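Local coordinates for Thiol:disulfide interchange protein DsbA (Neisseria meningitidis serogroup B, PDB 2ZNM) that probably catalyses thiol-disulfide exchange in the periplasm, as a DsbA-like oxidoreductase built on the thioredoxin fold, at residues Glu7-Leu12 with Lys176-Lys181; Val26-Gly31 with Pro42-Leu47. One frame throughout, in Å; residues are numbered along the deposited sequence.

Contact 1. Residues Glu7-Leu12 with Lys176-Lys181; sequences EDYLVL and KELVAK
Tyr-9 packs its ring against Leu-178, with Lys-181 at the phenol end, joining the edge strand 9-11 to the long C-terminal helix 167-185 in a small, largely buried contact of 144 Å². A CH-pi contact carries most of it: Leu-178 CD1 sits over one face of the tyrosine ring, 4.3 Å from its centroid and 23° off the normal. It is displaced toward the rim, on the CB side, and comes within 3.9 Å of Tyr-9 CG; the second methyl, Leu-178 CD2, rests 4.0 Å from Tyr-9 CB. A chi1 of 73° sets Tyr-9 CG between the two backbone branches, and the ring then turns a face to Leu-178. In this thioredoxin fold the helix lies across one side of the sheet, and strand 160-162, the antiparallel partner of 9-11, also meets it: Tyr-160 touches both Leu-178 and Lys-181, and its ring meets that of Tyr-9 with planes at about 80°. Lys-181 runs out extended and bends only at its last torsion. It crosses the tyrosine side chain at about a right angle, CE coming in obliquely by CZ. Its NZ stops 3.6 Å from Tyr-9 OH, too far to count as a hydrogen bond.

Contact 2. Residues Val26-Gly31 with Pro42-Leu47; sequences VLEFFG and PLLLKL
Strand 26-30 and helix 42-47 run almost antiparallel, their axes 10.9 Å apart at closest approach and 168° between their directions. They are the first two elements of the beta-alpha-beta unit made of strand 24-30, helix 42-50 and strand 55-61, the unit of the thioredoxin fold whose strand-to-helix link holds the predicted redox cysteines. The CA pairs closest across the gap are Val-26 with Leu-47 and Glu-28 with Leu-44, as follows from the opposed chain directions. Alternate strand residues send side chains to the helix, and of these Glu-28 makes the main contact. Its chain leaves the strand with CG anti to the backbone N (chi1 -162°) and continues extended, carrying the carboxylate to the forked end of Leu-44. There OE1 of Glu-28 lies in the fork between both methyls of Leu-44, 3.3 Å from CD2. A buried carboxylate is thus pressed against methyl groups, and the helix segment 42-47 gives it no hydrogen bond. Outside the pair, Glu-28 OE2 comes close to OD1 of a second acid, Asp-41; the other oxygen of Asp-41, OD2, takes a hydrogen bond from Leu-43 N at the start of the helix. The Glu-28 side chain also touches Pro-152. Leu-43 and Leu-47, one turn apart, both point toward the strand. Leu-43 brings one branch to the other carboxylate oxygen, its CD2 4.0 Å from Glu-28 OE2. Toward the start of the strand the contact becomes wholly apolar, with Val-26 CG1 and Leu-47 CD1 meeting methyl to methyl at 4.2 Å.

How the contacts relate
The two contacts have centres about 15 Å apart and lie along one sheet, contact 1 on the edge strand 9-11 and contact 2 on strand 24-30, much closer to the middle of the molecule. Helix 167-185 bridges them: Val-179, next to Leu-178 of contact 1, places its CG2 3.9 Å from CG2 of Val-26 in contact 2. The same helix meets Leu-43 through Val-172 and Leu-47 through Ile-175. In sequence, 26-31 and 42-47 both fall between 7-12 and 176-181. The connection between 26-31 and 42-47 contains Cys-34 and Cys-37, the predicted redox pair, not disulfide-linked in this model.

Contact 1. Residues Glu7-Leu12 with Lys176-Lys181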
loop_
_atom_site.group_PDB
_atom_site.type_symbol
_atom_site.label_atom_id
_atom_site.label_comp_id
_atom_site.label_asym_id
_atom_site.label_seq_id
_atom_site.Cartn_x
_atom_site.Cartn_y
_atom_site.Cartn_z
ATOM N N GLU A 7 23.461 -0.706 -0.130
ATOM C CA GLU A 7 23.408 0.757 -0.068
ATOM C C GLU A 7 22.064 1.309 -0.564
ATOM O O GLU A 7 21.405 2.063 0.149
ATOM C CB GLU A 7 24.581 1.371 -0.846
ATOM C CG GLU A 7 24.781 2.878 -0.630
ATOM C CD GLU A 7 25.912 3.472 -1.478
ATOM O OE1 GLU A 7 26.908 2.767 -1.756
ATOM O OE2 GLU A 7 25.803 4.659 -1.859
ATOM N N ASP A 8 21.667 0.911 -1.775
ATOM C CA ASP A 8 20.471 1.433 -2.449
ATOM C C ASP A 8 19.299 0.471 -2.397
ATOM O O ASP A 8 18.146 0.897 -2.439
ATOM C CB ASP A 8 20.775 1.718 -3.926
ATOM C CG ASP A 8 21.739 2.863 -4.116
ATOM O OD1 ASP A 8 21.390 4.003 -3.741
ATOM O OD2 ASP A 8 22.845 2.620 -4.647
ATOM N N TYR A 9 19.604 -0.824 -2.336
ATOM C CA TYR A 9 18.590 -1.874 -2.414
ATOM C C TYR A 9 19.027 -3.179 -1.745
ATOM O O TYR A 9 20.220 -3.420 -1.526
ATOM C CB TYR A 9 18.196 -2.133 -3.877
ATOM C CG TYR A 9 19.235 -2.876 -4.711
ATOM C CD1 TYR A 9 19.105 -4.242 -4.961
ATOM C CD2 TYR A 9 20.330 -2.210 -5.265
ATOM C CE1 TYR A 9 20.048 -4.932 -5.727
ATOM C CE2 TYR A 9 21.282 -2.892 -6.034
ATOM C CZ TYR A 9 21.130 -4.252 -6.261
ATOM O OH TYR A 9 22.055 -4.937 -7.023
ATOM N N LEU A 10 18.042 -4.018 -1.435
ATOM C CA LEU A 10 18.276 -5.329 -0.836
ATOM C C LEU A 10 17.546 -6.415 -1.622
ATOM O O LEU A 10 16.478 -6.176 -2.190
ATOM C CB LEU A 10 17.825 -5.348 0.632
ATOM C CG LEU A 10 18.631 -4.546 1.659
ATOM C CD1 LEU A 10 17.917 -4.526 2.997
ATOM C CD2 LEU A 10 20.047 -5.096 1.816
ATOM N N VAL A 11 18.135 -7.604 -1.648
ATOM C CA VAL A 11 17.551 -8.747 -2.336
ATOM C C VAL A 11 16.670 -9.516 -1.358
ATOM O O VAL A 11 17.151 -9.998 -0.332
ATOM C CB VAL A 11 18.644 -9.697 -2.901
ATOM C CG1 VAL A 11 18.031 -10.714 -3.856
ATOM C CG2 VAL A 11 19.749 -8.913 -3.604
ATOM N N LEU A 12 15.379 -9.619 -1.664
ATOM C CA LEU A 12 14.477 -10.421 -0.844
ATOM C C LEU A 12 14.899 -11.880 -0.917
ATOM O O LEU A 12 15.296 -12.366 -1.978
ATOM C CB LEU A 12 13.022 -10.267 -1.291
ATOM C CG LEU A 12 12.252 -8.955 -1.058
ATOM C CD1 LEU A 12 10.788 -9.192 -1.346
ATOM C CD2 LEU A 12 12.414 -8.405 0.353
ATOM N N LYS A 176 13.171 3.668 -10.108
ATOM C CA LYS A 176 13.225 3.672 -11.574
ATOM C C LYS A 176 14.356 2.815 -12.152
ATOM O O LYS A 176 14.146 2.089 -13.127
ATOM C CB LYS A 176 13.239 5.091 -12.142
ATOM C CG LYS A 176 11.828 5.661 -12.322
ATOM C CD LYS A 176 11.846 7.096 -12.812
ATOM C CE LYS A 176 12.321 7.187 -14.265
ATOM N NZ LYS A 176 12.375 8.602 -14.759
ATOM N N GLU A 177 15.532 2.889 -11.523
ATOM C CA GLU A 177 16.687 2.059 -11.880
ATOM C C GLU A 177 16.436 0.570 -11.627
ATOM O O GLU A 177 16.900 -0.276 -12.385
ATOM C CB GLU A 177 17.939 2.514 -11.121
ATOM C CG GLU A 177 18.652 3.731 -11.723
ATOM C CD GLU A 177 20.024 3.998 -11.094
ATOM O OE1 GLU A 177 20.150 3.929 -9.846
ATOM O OE2 GLU A 177 20.982 4.289 -11.851
ATOM N N LEU A 178 15.699 0.267 -10.561
ATOM C CA LEU A 178 15.326 -1.104 -10.207
ATOM C C LEU A 178 14.336 -1.720 -11.184
ATOM O O LEU A 178 14.396 -2.917 -11.459
ATOM C CB LEU A 178 14.761 -1.158 -8.784
ATOM C CG LEU A 178 15.532 -1.804 -7.620
ATOM C CD1 LEU A 178 17.042 -1.867 -7.812
ATOM C CD2 LEU A 178 15.187 -1.114 -6.294
ATOM N N VAL A 179 13.416 -0.906 -11.690
ATOM C CA VAL A 179 12.484 -1.340 -12.732
ATOM C C VAL A 179 13.254 -1.658 -14.020
ATOM O O VAL A 179 12.936 -2.630 -14.711
ATOM C CB VAL A 179 11.376 -0.280 -12.982
ATOM C CG1 VAL A 179 10.554 -0.618 -14.211
ATOM C CG2 VAL A 179 10.468 -0.161 -11.757
ATOM N N ALA A 180 14.273 -0.851 -14.323
ATOM C CA ALA A 180 15.140 -1.089 -15.487
ATOM C C ALA A 180 16.037 -2.312 -15.289
ATOM O O ALA A 180 16.387 -2.995 -16.255
ATOM C CB ALA A 180 15.972 0.141 -15.801
ATOM N N LYS A 181 16.403 -2.576 -14.035
ATOM C CA LYS A 181 17.165 -3.771 -13.661
ATOM C C LYS A 181 16.337 -5.044 -13.869
ATOM O O LYS A 181 16.810 -6.011 -14.472
ATOM C CB LYS A 181 17.642 -3.670 -12.202
ATOM C CG LYS A 181 18.549 -4.809 -11.734
ATOM C CD LYS A 181 19.029 -4.576 -10.308
ATOM C CE LYS A 181 19.773 -5.786 -9.749
ATOM N NZ LYS A 181 21.132 -5.957 -10.340
#

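Contact 2. Residues Val26-Gly31 with Pro42-Leu47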
loop_
_atom_site.group_PDB
_atom_site.type_symbol
_atom_site.label_atom_id
_atom_site.label_comp_id
_atom_site.label_asym_id
_atom_site.label_seq_id
_atom_site.Cartn_x
_atom_site.Cartn_y
_atom_site.Cartn_z
ATOM N N VAL A 26 5.566 -2.475 -8.786
ATOM C CA VAL A 26 6.144 -1.630 -7.751
ATOM C C VAL A 26 5.160 -1.677 -6.585
ATOM O O VAL A 26 4.068 -1.111 -6.637
ATOM C CB VAL A 26 6.408 -0.199 -8.255
ATOM C CG1 VAL A 26 7.006 0.663 -7.142
ATOM C CG2 VAL A 26 7.335 -0.235 -9.441
ATOM N N LEU A 27 5.536 -2.425 -5.560
ATOM C CA LEU A 27 4.662 -2.660 -4.433
ATOM C C LEU A 27 5.075 -1.785 -3.261
ATOM O O LEU A 27 6.254 -1.772 -2.859
ATOM C CB LEU A 27 4.674 -4.145 -4.062
ATOM C CG LEU A 27 4.274 -4.677 -2.682
ATOM C CD1 LEU A 27 2.803 -4.475 -2.400
ATOM C CD2 LEU A 27 4.650 -6.164 -2.612
ATOM N N GLU A 28 4.100 -1.043 -2.739
ATOM C CA GLU A 28 4.286 -0.247 -1.515
ATOM C C GLU A 28 3.498 -0.809 -0.330
ATOM O O GLU A 28 2.278 -0.914 -0.395
ATOM C CB GLU A 28 3.882 1.212 -1.753
ATOM C CG GLU A 28 4.442 2.169 -0.718
ATOM C CD GLU A 28 3.591 3.425 -0.528
ATOM O OE1 GLU A 28 2.344 3.320 -0.468
ATOM O OE2 GLU A 28 4.174 4.523 -0.420
ATOM N N PHE A 29 4.197 -1.173 0.742
ATOM C CA PHE A 29 3.537 -1.396 2.051
ATOM C C PHE A 29 3.413 -0.079 2.805
ATOM O O PHE A 29 4.392 0.659 2.937
ATOM C CB PHE A 29 4.287 -2.418 2.913
ATOM C CG PHE A 29 4.294 -3.808 2.338
ATOM C CD1 PHE A 29 5.307 -4.210 1.480
ATOM C CD2 PHE A 29 3.279 -4.710 2.648
ATOM C CE1 PHE A 29 5.304 -5.491 0.947
ATOM C CE2 PHE A 29 3.271 -5.979 2.117
ATOM C CZ PHE A 29 4.280 -6.379 1.274
ATOM N N PHE A 30 2.205 0.202 3.299
ATOM C CA PHE A 30 1.884 1.482 3.918
ATOM C C PHE A 30 0.986 1.295 5.150
ATOM O O PHE A 30 0.508 0.191 5.438
ATOM C CB PHE A 30 1.159 2.378 2.902
ATOM C CG PHE A 30 -0.312 2.067 2.758
ATOM C CD1 PHE A 30 -0.734 0.983 2.021
ATOM C CD2 PHE A 30 -1.275 2.860 3.388
ATOM C CE1 PHE A 30 -2.074 0.682 1.905
ATOM C CE2 PHE A 30 -2.613 2.566 3.274
ATOM C CZ PHE A 30 -3.014 1.472 2.525
ATOM N N GLY A 31 0.756 2.395 5.864
ATOM C CA GLY A 31 -0.209 2.439 6.947
ATOM C C GLY A 31 -0.999 3.721 6.857
ATOM O O GLY A 31 -0.482 4.733 6.391
ATOM N N PRO A 42 2.500 11.310 -1.251
ATOM C CA PRO A 42 3.152 11.974 -2.405
ATOM C C PRO A 42 4.047 11.041 -3.244
ATOM O O PRO A 42 4.273 11.317 -4.424
ATOM C CB PRO A 42 3.985 13.095 -1.760
ATOM C CG PRO A 42 4.141 12.693 -0.312
ATOM C CD PRO A 42 2.947 11.859 0.047
ATOM N N LEU A 43 4.540 9.950 -2.652
ATOM C CA LEU A 43 5.344 8.969 -3.403
ATOM C C LEU A 43 4.536 8.225 -4.473
ATOM O O LEU A 43 4.985 8.108 -5.616
ATOM C CB LEU A 43 6.057 7.978 -2.467
ATOM C CG LEU A 43 7.074 7.062 -3.156
ATOM C CD1 LEU A 43 8.319 7.843 -3.557
ATOM C CD2 LEU A 43 7.447 5.879 -2.270
ATOM N N LEU A 44 3.353 7.735 -4.105
ATOM C CA LEU A 44 2.429 7.074 -5.050
ATOM C C LEU A 44 2.019 7.956 -6.222
ATOM O O LEU A 44 1.952 7.493 -7.366
ATOM C CB LEU A 44 1.167 6.604 -4.311
ATOM C CG LEU A 44 1.044 5.154 -3.834
ATOM C CD1 LEU A 44 2.354 4.345 -3.895
ATOM C CD2 LEU A 44 0.401 5.085 -2.460
ATOM N N LEU A 45 1.734 9.222 -5.925
ATOM C CA LEU A 45 1.403 10.223 -6.934
ATOM C C LEU A 45 2.563 10.483 -7.924
ATOM O O LEU A 45 2.359 10.524 -9.149
ATOM C CB LEU A 45 0.935 11.512 -6.239
ATOM C CG LEU A 45 0.189 12.661 -6.948
ATOM C CD1 LEU A 45 1.031 13.900 -7.041
ATOM C CD2 LEU A 45 -0.396 12.315 -8.296
ATOM N N LYS A 46 3.774 10.646 -7.394
ATOM C CA LYS A 46 4.955 10.878 -8.205
ATOM C C LYS A 46 5.303 9.663 -9.076
ATOM O O LYS A 46 5.630 9.807 -10.248
ATOM C CB LYS A 46 6.127 11.198 -7.294
ATOM C CG LYS A 46 6.945 12.387 -7.720
ATOM C CD LYS A 46 7.913 12.065 -8.830
ATOM C CE LYS A 46 8.415 13.359 -9.461
ATOM N NZ LYS A 46 9.283 14.145 -8.539
ATOM N N LEU A 47 5.254 8.474 -8.479
ATOM C CA LEU A 47 5.558 7.231 -9.168
ATOM C C LEU A 47 4.563 6.964 -10.294
ATOM O O LEU A 47 4.948 6.504 -11.356
ATOM C CB LEU A 47 5.603 6.052 -8.184
ATOM C CG LEU A 47 6.859 5.940 -7.306
ATOM C CD1 LEU A 47 6.741 4.799 -6.302
ATOM C CD2 LEU A 47 8.149 5.815 -8.144
#